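PDB 6W1W: motility-associated killing factor MakB from Vibrio cholerae serotype O1, which probably acts as one component of a three-part cytotoxin structurally similar to alpha-pore-forming toxins. Local coordinates for residues Ile81-Thr86 and Gln108-Thr113; Gln194-Ile199 and Ala215-Thr220; Thr198-Val203 and Pro342-Thr347. All blocks are in the same frame, centred on the assembly; numbering follows the deposited sequence.

Contact 1 of 3, residues Ile81-Thr86 and Gln108-Thr113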
loop_
_atom_site.group_PDB
_atom_site.type_symbol
_atom_site.label_atom_id
_atom_site.label_comp_id
_atom_site.label_asym_id
_atom_site.label_seq_id
_atom_site.Cartn_x
_atom_site.Cartn_y
_atom_site.Cartn_z
ATOM N N ILE A 81 6.347 2.843 19.559
ATOM C CA ILE A 81 5.984 3.839 20.561
ATOM C C ILE A 81 6.081 3.252 21.963
ATOM O O ILE A 81 6.695 3.844 22.859
ATOM C CB ILE A 81 4.576 4.394 20.277
ATOM C CG1 ILE A 81 4.575 5.188 18.969
ATOM C CG2 ILE A 81 4.100 5.257 21.432
ATOM C CD1 ILE A 81 3.217 5.742 18.601
ATOM N N ASN A 82 5.482 2.077 22.173
ATOM C CA ASN A 82 5.535 1.444 23.486
ATOM C C ASN A 82 6.960 1.067 23.873
ATOM O O ASN A 82 7.323 1.141 25.054
ATOM C CB ASN A 82 4.626 0.209 23.512
ATOM C CG ASN A 82 4.730 -0.573 24.816
ATOM O OD1 ASN A 82 4.279 -0.113 25.868
ATOM N ND2 ASN A 82 5.309 -1.769 24.748
ATOM N N TYR A 83 7.787 0.673 22.901
ATOM C CA TYR A 83 9.144 0.249 23.237
ATOM C C TYR A 83 9.981 1.412 23.756
ATOM O O TYR A 83 10.781 1.240 24.682
ATOM C CB TYR A 83 9.827 -0.398 22.034
ATOM C CG TYR A 83 11.217 -0.898 22.358
ATOM C CD1 TYR A 83 11.405 -2.063 23.089
ATOM C CD2 TYR A 83 12.341 -0.197 21.952
ATOM C CE1 TYR A 83 12.675 -2.521 23.400
ATOM C CE2 TYR A 83 13.615 -0.648 22.255
ATOM C CZ TYR A 83 13.778 -1.809 22.978
ATOM O OH TYR A 83 15.047 -2.252 23.276
ATOM N N GLN A 84 9.818 2.601 23.169
ATOM C CA GLN A 84 10.515 3.773 23.689
ATOM C C GLN A 84 10.028 4.127 25.086
ATOM O O GLN A 84 10.798 4.654 25.898
ATOM C CB GLN A 84 10.335 4.957 22.740
ATOM C CG GLN A 84 11.057 6.223 23.175
ATOM C CD GLN A 84 10.198 7.118 24.052
ATOM O OE1 GLN A 84 8.970 7.130 23.936
ATOM N NE2 GLN A 84 10.843 7.871 24.942
ATOM N N THR A 85 8.761 3.833 25.388
ATOM C CA THR A 85 8.222 4.137 26.710
ATOM C C THR A 85 8.904 3.300 27.788
ATOM O O THR A 85 9.414 3.841 28.776
ATOM C CB THR A 85 6.709 3.910 26.725
ATOM O OG1 THR A 85 6.099 4.696 25.694
ATOM C CG2 THR A 85 6.120 4.308 28.077
ATOM N N THR A 86 8.935 1.975 27.608
ATOM C CA THR A 86 9.591 1.115 28.588
ATOM C C THR A 86 11.106 1.261 28.556
ATOM O O THR A 86 11.774 0.868 29.517
ATOM C CB THR A 86 9.206 -0.353 28.369
ATOM O OG1 THR A 86 9.683 -0.794 27.091
ATOM C CG2 THR A 86 7.691 -0.530 28.432
ATOM N N GLN A 108 15.896 -7.547 31.106
ATOM C CA GLN A 108 15.017 -8.612 30.637
ATOM C C GLN A 108 13.571 -8.156 30.494
ATOM O O GLN A 108 12.774 -8.877 29.885
ATOM C CB GLN A 108 15.121 -9.840 31.551
ATOM C CG GLN A 108 14.877 -9.590 33.025
ATOM C CD GLN A 108 15.506 -10.660 33.907
ATOM O OE1 GLN A 108 16.413 -11.380 33.483
ATOM N NE2 GLN A 108 15.025 -10.768 35.141
ATOM N N LEU A 109 13.213 -6.980 31.017
ATOM C CA LEU A 109 11.944 -6.373 30.624
ATOM C C LEU A 109 11.990 -5.928 29.167
ATOM O O LEU A 109 11.015 -6.107 28.426
ATOM C CB LEU A 109 11.603 -5.193 31.534
ATOM C CG LEU A 109 10.348 -4.407 31.129
ATOM C CD1 LEU A 109 9.113 -5.300 31.139
ATOM C CD2 LEU A 109 10.149 -3.188 32.021
ATOM N N LEU A 110 13.112 -5.346 28.741
ATOM C CA LEU A 110 13.290 -5.040 27.326
ATOM C C LEU A 110 13.393 -6.315 26.503
ATOM O O LEU A 110 12.839 -6.396 25.400
ATOM C CB LEU A 110 14.538 -4.180 27.124
ATOM C CG LEU A 110 14.524 -2.786 27.745
ATOM C CD1 LEU A 110 15.909 -2.173 27.679
ATOM C CD2 LEU A 110 13.508 -1.905 27.035
ATOM N N GLN A 111 14.096 -7.321 27.031
ATOM C CA GLN A 111 14.281 -8.570 26.302
ATOM C C GLN A 111 12.950 -9.256 26.024
ATOM O O GLN A 111 12.750 -9.824 24.945
ATOM C CB GLN A 111 15.209 -9.492 27.086
ATOM C CG GLN A 111 15.406 -10.859 26.468
ATOM C CD GLN A 111 15.967 -11.849 27.460
ATOM O OE1 GLN A 111 17.058 -12.384 27.272
ATOM N NE2 GLN A 111 15.223 -12.093 28.535
ATOM N N LYS A 112 12.024 -9.213 26.983
ATOM C CA LYS A 112 10.696 -9.764 26.736
ATOM C C LYS A 112 9.960 -8.940 25.689
ATOM O O LYS A 112 9.399 -9.489 24.734
ATOM C CB LYS A 112 9.894 -9.833 28.038
ATOM C CG LYS A 112 8.557 -10.564 27.909
ATOM C CD LYS A 112 7.784 -10.572 29.226
ATOM C CE LYS A 112 7.165 -9.213 29.528
ATOM N NZ LYS A 112 6.156 -8.821 28.501
ATOM N N THR A 113 9.970 -7.613 25.843
ATOM C CA THR A 113 9.277 -6.752 24.888
ATOM C C THR A 113 9.901 -6.855 23.503
ATOM O O THR A 113 9.186 -6.892 22.495
ATOM C CB THR A 113 9.284 -5.305 25.381
ATOM O OG1 THR A 113 8.861 -5.268 26.748
ATOM C CG2 THR A 113 8.337 -4.449 24.548
#
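The end of L110 meets Y83 and T86 on the facing helix. Its CD2 lies 3.8 Å from CE1 of Y83, approaching the ring obliquely, with the two side chains crossing at about a right angle. The same methyl rests 4.0 Å from OG1 of T86; there the two side chains run past each other in opposite directions. T113 supplies the second methyl. CG2 comes up at the edge of the Y83 ring, close to its plane and 4.2 Å from CD1, and it also touches ND2 of N82 at 4.0 Å. Y83 therefore has leucine and threonine methyls along one flank of its ring, which reaches them because CG stands opposite the backbone N (chi1 -178°).

Segments 81-86 and 108-113, on helices 69-90 and 100-151, run antiparallel (172°), their axes 10.7 Å apart at closest. They belong to the long helical bundle of MakB, consistent with its structural similarity to alpha-pore-forming toxins, and the C90-C106 disulfide ties the two helices together just beyond the contact.

In the next shell, each helix takes care of its own threonine hydroxyls. OG1 of T113 bonds to O of L109 at 2.9 Å, and the backbone NH of T113 reaches that carbonyl from the opposite face; this bond fixes the rotation that turns CG2 to the contact. T86 OG1 makes a weak bond back to O of Y83. Further out, W323 of helix 316-333 and W287 of helix 276-302 each pack edge-to-face with Y83.

Contact 2 of 3, residues Gln194-Ile199 and Ala215-Thr220. With EDO (1,2-ethanediol), chain C.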
loop_
_atom_site.group_PDB
_atom_site.type_symbol
_atom_site.label_atom_id
_atom_site.label_comp_id
_atom_site.label_asym_id
_atom_site.label_seq_id
_atom_site.Cartn_x
_atom_site.Cartn_y
_atom_site.Cartn_z
ATOM N N GLN A 194 -4.738 12.425 0.613
ATOM C CA GLN A 194 -5.243 11.237 -0.061
ATOM C C GLN A 194 -6.629 11.539 -0.616
ATOM O O GLN A 194 -7.559 11.821 0.149
ATOM C CB GLN A 194 -5.279 10.048 0.901
ATOM C CG GLN A 194 -5.946 8.797 0.353
ATOM C CD GLN A 194 -5.768 7.601 1.268
ATOM O OE1 GLN A 194 -4.796 7.525 2.020
ATOM N NE2 GLN A 194 -6.708 6.661 1.214
ATOM N N SER A 195 -6.763 11.492 -1.939
ATOM C CA SER A 195 -8.025 11.749 -2.617
ATOM C C SER A 195 -8.355 10.579 -3.531
ATOM O O SER A 195 -7.466 10.023 -4.185
ATOM C CB SER A 195 -7.966 13.046 -3.435
ATOM O OG SER A 195 -7.166 14.035 -2.801
ATOM N N MET A 196 -9.633 10.213 -3.584
ATOM C CA MET A 196 -10.076 9.064 -4.366
ATOM C C MET A 196 -10.402 9.504 -5.789
ATOM O O MET A 196 -11.262 10.368 -5.996
ATOM C CB MET A 196 -11.289 8.396 -3.713
ATOM C CG MET A 196 -10.999 7.739 -2.368
ATOM S SD MET A 196 -9.590 6.601 -2.399
ATOM C CE MET A 196 -10.138 5.388 -3.598
ATOM N N VAL A 197 -9.726 8.904 -6.761
ATOM C CA VAL A 197 -9.915 9.239 -8.168
ATOM C C VAL A 197 -10.703 8.100 -8.805
ATOM O O VAL A 197 -10.158 7.032 -9.098
ATOM C CB VAL A 197 -8.579 9.469 -8.880
ATOM C CG1 VAL A 197 -8.815 9.842 -10.331
ATOM C CG2 VAL A 197 -7.789 10.534 -8.165
ATOM N N THR A 198 -11.993 8.333 -9.019
ATOM C CA THR A 198 -12.829 7.411 -9.772
ATOM C C THR A 198 -12.650 7.665 -11.265
ATOM O O THR A 198 -12.840 8.792 -11.734
ATOM C CB THR A 198 -14.291 7.585 -9.379
ATOM O OG1 THR A 198 -14.417 7.520 -7.954
ATOM C CG2 THR A 198 -15.143 6.504 -10.024
ATOM N N ILE A 199 -12.278 6.627 -12.007
ATOM C CA ILE A 199 -12.283 6.644 -13.467
ATOM C C ILE A 199 -13.442 5.772 -13.925
ATOM O O ILE A 199 -13.507 4.585 -13.579
ATOM C CB ILE A 199 -10.958 6.136 -14.055
ATOM C CG1 ILE A 199 -9.767 6.821 -13.394
ATOM C CG2 ILE A 199 -10.928 6.343 -15.560
ATOM C CD1 ILE A 199 -8.434 6.273 -13.864
ATOM N N ALA A 215 -11.952 2.858 -8.728
ATOM C CA ALA A 215 -11.395 4.030 -8.072
ATOM C C ALA A 215 -10.047 3.701 -7.445
ATOM O O ALA A 215 -9.655 2.539 -7.323
ATOM C CB ALA A 215 -12.352 4.573 -7.005
ATOM N N GLY A 216 -9.345 4.749 -7.032
ATOM C CA GLY A 216 -8.026 4.595 -6.449
ATOM C C GLY A 216 -7.549 5.903 -5.864
ATOM O O GLY A 216 -8.040 6.980 -6.217
ATOM N N ALA A 217 -6.578 5.793 -4.959
ATOM C CA ALA A 217 -6.087 6.945 -4.218
ATOM C C ALA A 217 -4.955 7.634 -4.965
ATOM O O ALA A 217 -4.114 6.983 -5.593
ATOM C CB ALA A 217 -5.606 6.535 -2.828
ATOM N N LEU A 218 -4.948 8.962 -4.887
ATOM C CA LEU A 218 -3.883 9.799 -5.418
ATOM C C LEU A 218 -3.296 10.604 -4.267
ATOM O O LEU A 218 -4.042 11.180 -3.466
ATOM C CB LEU A 218 -4.418 10.719 -6.521
ATOM C CG LEU A 218 -3.438 11.652 -7.238
ATOM C CD1 LEU A 218 -2.484 10.870 -8.125
ATOM C CD2 LEU A 218 -4.198 12.699 -8.042
ATOM N N PHE A 219 -1.970 10.627 -4.167
ATOM C CA PHE A 219 -1.286 11.319 -3.079
ATOM C C PHE A 219 -0.712 12.646 -3.582
ATOM O O PHE A 219 0.143 12.662 -4.475
ATOM C CB PHE A 219 -0.183 10.437 -2.486
ATOM C CG PHE A 219 -0.698 9.278 -1.682
ATOM C CD1 PHE A 219 0.002 8.081 -1.643
ATOM C CD2 PHE A 219 -1.878 9.382 -0.957
ATOM C CE1 PHE A 219 -0.468 7.006 -0.903
ATOM C CE2 PHE A 219 -2.355 8.308 -0.214
ATOM C CZ PHE A 219 -1.650 7.122 -0.188
ATOM N N THR A 220 -1.174 13.752 -2.999
ATOM C CA THR A 220 -0.687 15.083 -3.337
ATOM C C THR A 220 -0.095 15.744 -2.097
ATOM O O THR A 220 -0.545 15.503 -0.975
ATOM C CB THR A 220 -1.808 15.963 -3.917
ATOM O OG1 THR A 220 -2.861 16.105 -2.955
ATOM C CG2 THR A 220 -2.369 15.343 -5.189
HETATM C C1 EDO C . -4.605 6.265 -9.877
HETATM O O1 EDO C . -3.704 6.658 -8.832
HETATM C C2 EDO C . -6.046 6.423 -9.398
HETATM O O2 EDO C . -6.945 5.776 -10.308
#
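Q194 and F219 stand side by side on one face of this hairpin, pointing the same way, with amide and ring planes 63° apart. The glutamine chain is extended, and it carries OE1 to the edge of the phenyl ring, near its plane and 3.4 Å from CE2. Its CG leans on CB of A217 at 3.9 Å. M196, next on the same face, folds over instead: bends at chi2 (-52°) and chi3 (-61°) bring CE back above the G216 backbone, while SD lies 4.0 Å from CB of A217. On the reverse face V197 and L218 meet at an oblique angle, CG2 to CB 3.8 Å.

Backbone bonds join the antiparallel strands. S195 and L218 form a hydrogen-bonded pair, with S195 N to L218 O 3.1 Å and L218 N to S195 O 2.8 Å. An ethanediol, probably from the crystallisation liquor, lies on the V197 face beside side-chainless G216 and bonds weakly through O1 to O of A217.

Helix 9-35 packs on the Q194, M196 and F219 face, through N28 and L24. A225 and I229 of helix 225-230 cover the S195, V197 and L218 face, and strand 338-346 pairs with the other edge of strand 193-203.

Contact 3 of 3, residues Thr198-Val203 and Pro342-Thr347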
loop_
_atom_site.group_PDB
_atom_site.type_symbol
_atom_site.label_atom_id
_atom_site.label_comp_id
_atom_site.label_asym_id
_atom_site.label_seq_id
_atom_site.Cartn_x
_atom_site.Cartn_y
_atom_site.Cartn_z
ATOM N N THR A 198 -11.993 8.333 -9.019
ATOM C CA THR A 198 -12.829 7.411 -9.772
ATOM C C THR A 198 -12.650 7.665 -11.265
ATOM O O THR A 198 -12.840 8.792 -11.734
ATOM C CB THR A 198 -14.291 7.585 -9.379
ATOM O OG1 THR A 198 -14.417 7.520 -7.954
ATOM C CG2 THR A 198 -15.143 6.504 -10.024
ATOM N N ILE A 199 -12.278 6.627 -12.007
ATOM C CA ILE A 199 -12.283 6.644 -13.467
ATOM C C ILE A 199 -13.442 5.772 -13.925
ATOM O O ILE A 199 -13.507 4.585 -13.579
ATOM C CB ILE A 199 -10.958 6.136 -14.055
ATOM C CG1 ILE A 199 -9.767 6.821 -13.394
ATOM C CG2 ILE A 199 -10.928 6.343 -15.560
ATOM C CD1 ILE A 199 -8.434 6.273 -13.864
ATOM N N SER A 200 -14.350 6.346 -14.712
ATOM C CA SER A 200 -15.579 5.660 -15.097
ATOM C C SER A 200 -15.595 5.459 -16.605
ATOM O O SER A 200 -15.758 6.419 -17.366
ATOM C CB SER A 200 -16.814 6.438 -14.637
ATOM O OG SER A 200 -17.351 7.225 -15.682
ATOM N N TYR A 201 -15.439 4.213 -17.029
ATOM C CA TYR A 201 -15.446 3.857 -18.436
ATOM C C TYR A 201 -16.867 3.518 -18.872
ATOM O O TYR A 201 -17.779 3.363 -18.053
ATOM C CB TYR A 201 -14.505 2.678 -18.696
ATOM C CG TYR A 201 -13.100 2.906 -18.177
ATOM C CD1 TYR A 201 -12.768 2.627 -16.852
ATOM C CD2 TYR A 201 -12.110 3.407 -19.005
ATOM C CE1 TYR A 201 -11.483 2.844 -16.369
ATOM C CE2 TYR A 201 -10.828 3.629 -18.534
ATOM C CZ TYR A 201 -10.516 3.347 -17.218
ATOM O OH TYR A 201 -9.234 3.573 -16.761
ATOM N N GLY A 202 -17.043 3.405 -20.186
ATOM C CA GLY A 202 -18.334 3.099 -20.776
ATOM C C GLY A 202 -18.153 2.592 -22.190
ATOM O O GLY A 202 -17.068 2.666 -22.767
ATOM N N VAL A 203 -19.241 2.066 -22.748
ATOM C CA VAL A 203 -19.246 1.499 -24.092
ATOM C C VAL A 203 -20.259 2.271 -24.927
ATOM O O VAL A 203 -21.400 2.473 -24.495
ATOM C CB VAL A 203 -19.566 -0.008 -24.070
ATOM C CG1 VAL A 203 -20.690 -0.300 -23.082
ATOM C CG2 VAL A 203 -19.936 -0.501 -25.466
ATOM N N PRO A 342 -12.790 14.019 -3.646
ATOM C CA PRO A 342 -12.648 13.050 -4.736
ATOM C C PRO A 342 -12.940 13.693 -6.079
ATOM O O PRO A 342 -13.660 14.687 -6.181
ATOM C CB PRO A 342 -13.689 11.982 -4.398
ATOM C CG PRO A 342 -14.729 12.729 -3.622
ATOM C CD PRO A 342 -13.970 13.743 -2.810
ATOM N N VAL A 343 -12.366 13.105 -7.125
ATOM C CA VAL A 343 -12.523 13.602 -8.487
ATOM C C VAL A 343 -12.885 12.429 -9.390
ATOM O O VAL A 343 -12.251 11.370 -9.323
ATOM C CB VAL A 343 -11.249 14.320 -8.979
ATOM C CG1 VAL A 343 -10.067 14.002 -8.077
ATOM C CG2 VAL A 343 -10.937 13.952 -10.421
ATOM N N LEU A 344 -13.915 12.613 -10.217
ATOM C CA LEU A 344 -14.373 11.592 -11.153
ATOM C C LEU A 344 -13.868 11.926 -12.554
ATOM O O LEU A 344 -14.219 12.971 -13.113
ATOM C CB LEU A 344 -15.899 11.490 -11.135
ATOM C CG LEU A 344 -16.591 10.809 -12.323
ATOM C CD1 LEU A 344 -16.146 9.363 -12.487
ATOM C CD2 LEU A 344 -18.102 10.884 -12.180
ATOM N N VAL A 345 -13.063 11.030 -13.122
ATOM C CA VAL A 345 -12.574 11.151 -14.492
ATOM C C VAL A 345 -13.528 10.352 -15.378
ATOM O O VAL A 345 -13.373 9.141 -15.551
ATOM C CB VAL A 345 -11.129 10.660 -14.626
ATOM C CG1 VAL A 345 -10.607 10.925 -16.025
ATOM C CG2 VAL A 345 -10.241 11.318 -13.588
ATOM N N ASN A 346 -14.511 11.035 -15.958
ATOM C CA ASN A 346 -15.542 10.401 -16.778
ATOM C C ASN A 346 -15.063 10.345 -18.229
ATOM O O ASN A 346 -15.040 11.368 -18.920
ATOM C CB ASN A 346 -16.850 11.180 -16.649
ATOM C CG ASN A 346 -18.030 10.485 -17.312
ATOM O OD1 ASN A 346 -17.873 9.730 -18.271
ATOM N ND2 ASN A 346 -19.232 10.755 -16.801
ATOM N N THR A 347 -14.710 9.146 -18.705
ATOM C CA THR A 347 -14.111 9.012 -20.030
ATOM C C THR A 347 -15.127 8.940 -21.163
ATOM O O THR A 347 -14.754 9.163 -22.321
ATOM C CB THR A 347 -13.208 7.775 -20.100
ATOM O OG1 THR A 347 -14.011 6.589 -20.127
ATOM C CG2 THR A 347 -12.264 7.728 -18.906
#
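O of S200 is held twice by T347: the backbone N lies 3.2 Å from it and OG1 of T347 3.3 Å, both approaching from the same face of the carbonyl plane. The hydroxyl gets there because chi1 of 73° sets OG1 between the backbone N and the carbonyl carbon of T347, turned back toward the neighbouring strand. From the same position OG1 lies 3.5 Å from CA of Y201. The other branch, CG2 of T347, reaches CG2 of I199 at 3.9 Å, where the two side chains cross at a slant.

The residues before this form parallel pairing, with the strand directions 23° apart. V345 bonds twice to strand 193-203, its N to O of T198 and its O taking N of S200 (3.1 Å), while T198 N makes a weak bond to O of V343. On the face bearing T198 and S200, CD1 of L344 rests across both CG2 of T198, at 3.9 Å, and CB of S200, at 3.7 Å. Also on this face, N346 OD1 bonds to N349 ND2 in the turn that follows.

Strand 338-346 is an inner strand of the four-stranded mixed sheet, between 193-203 and 351-354. Helix 157-176 covers the I199 and T347 face through I174 and L170, and helix 251-270 packs on Y201 through I258 and I262.

Contacts 2 and 3 share strand 193-203: one edge of it pairs antiparallel with 209-220 and the other parallel with 338-346, with T198 and I199 common to both. Their centres are 12 Å apart. M196 O lies 3.2 Å from V343 N, a probable hydrogen bond, and V197 CG1 packs on V345 CG2 at 3.8 Å. The ethanediol on contact 2 comes within about 4 Å of the I199 side chain. Contact 1 belongs to the helical bundle on the opposite side of the chain's centre, its centre 38 Å from that of contact 2 and 49 Å from that of contact 3, and touches neither.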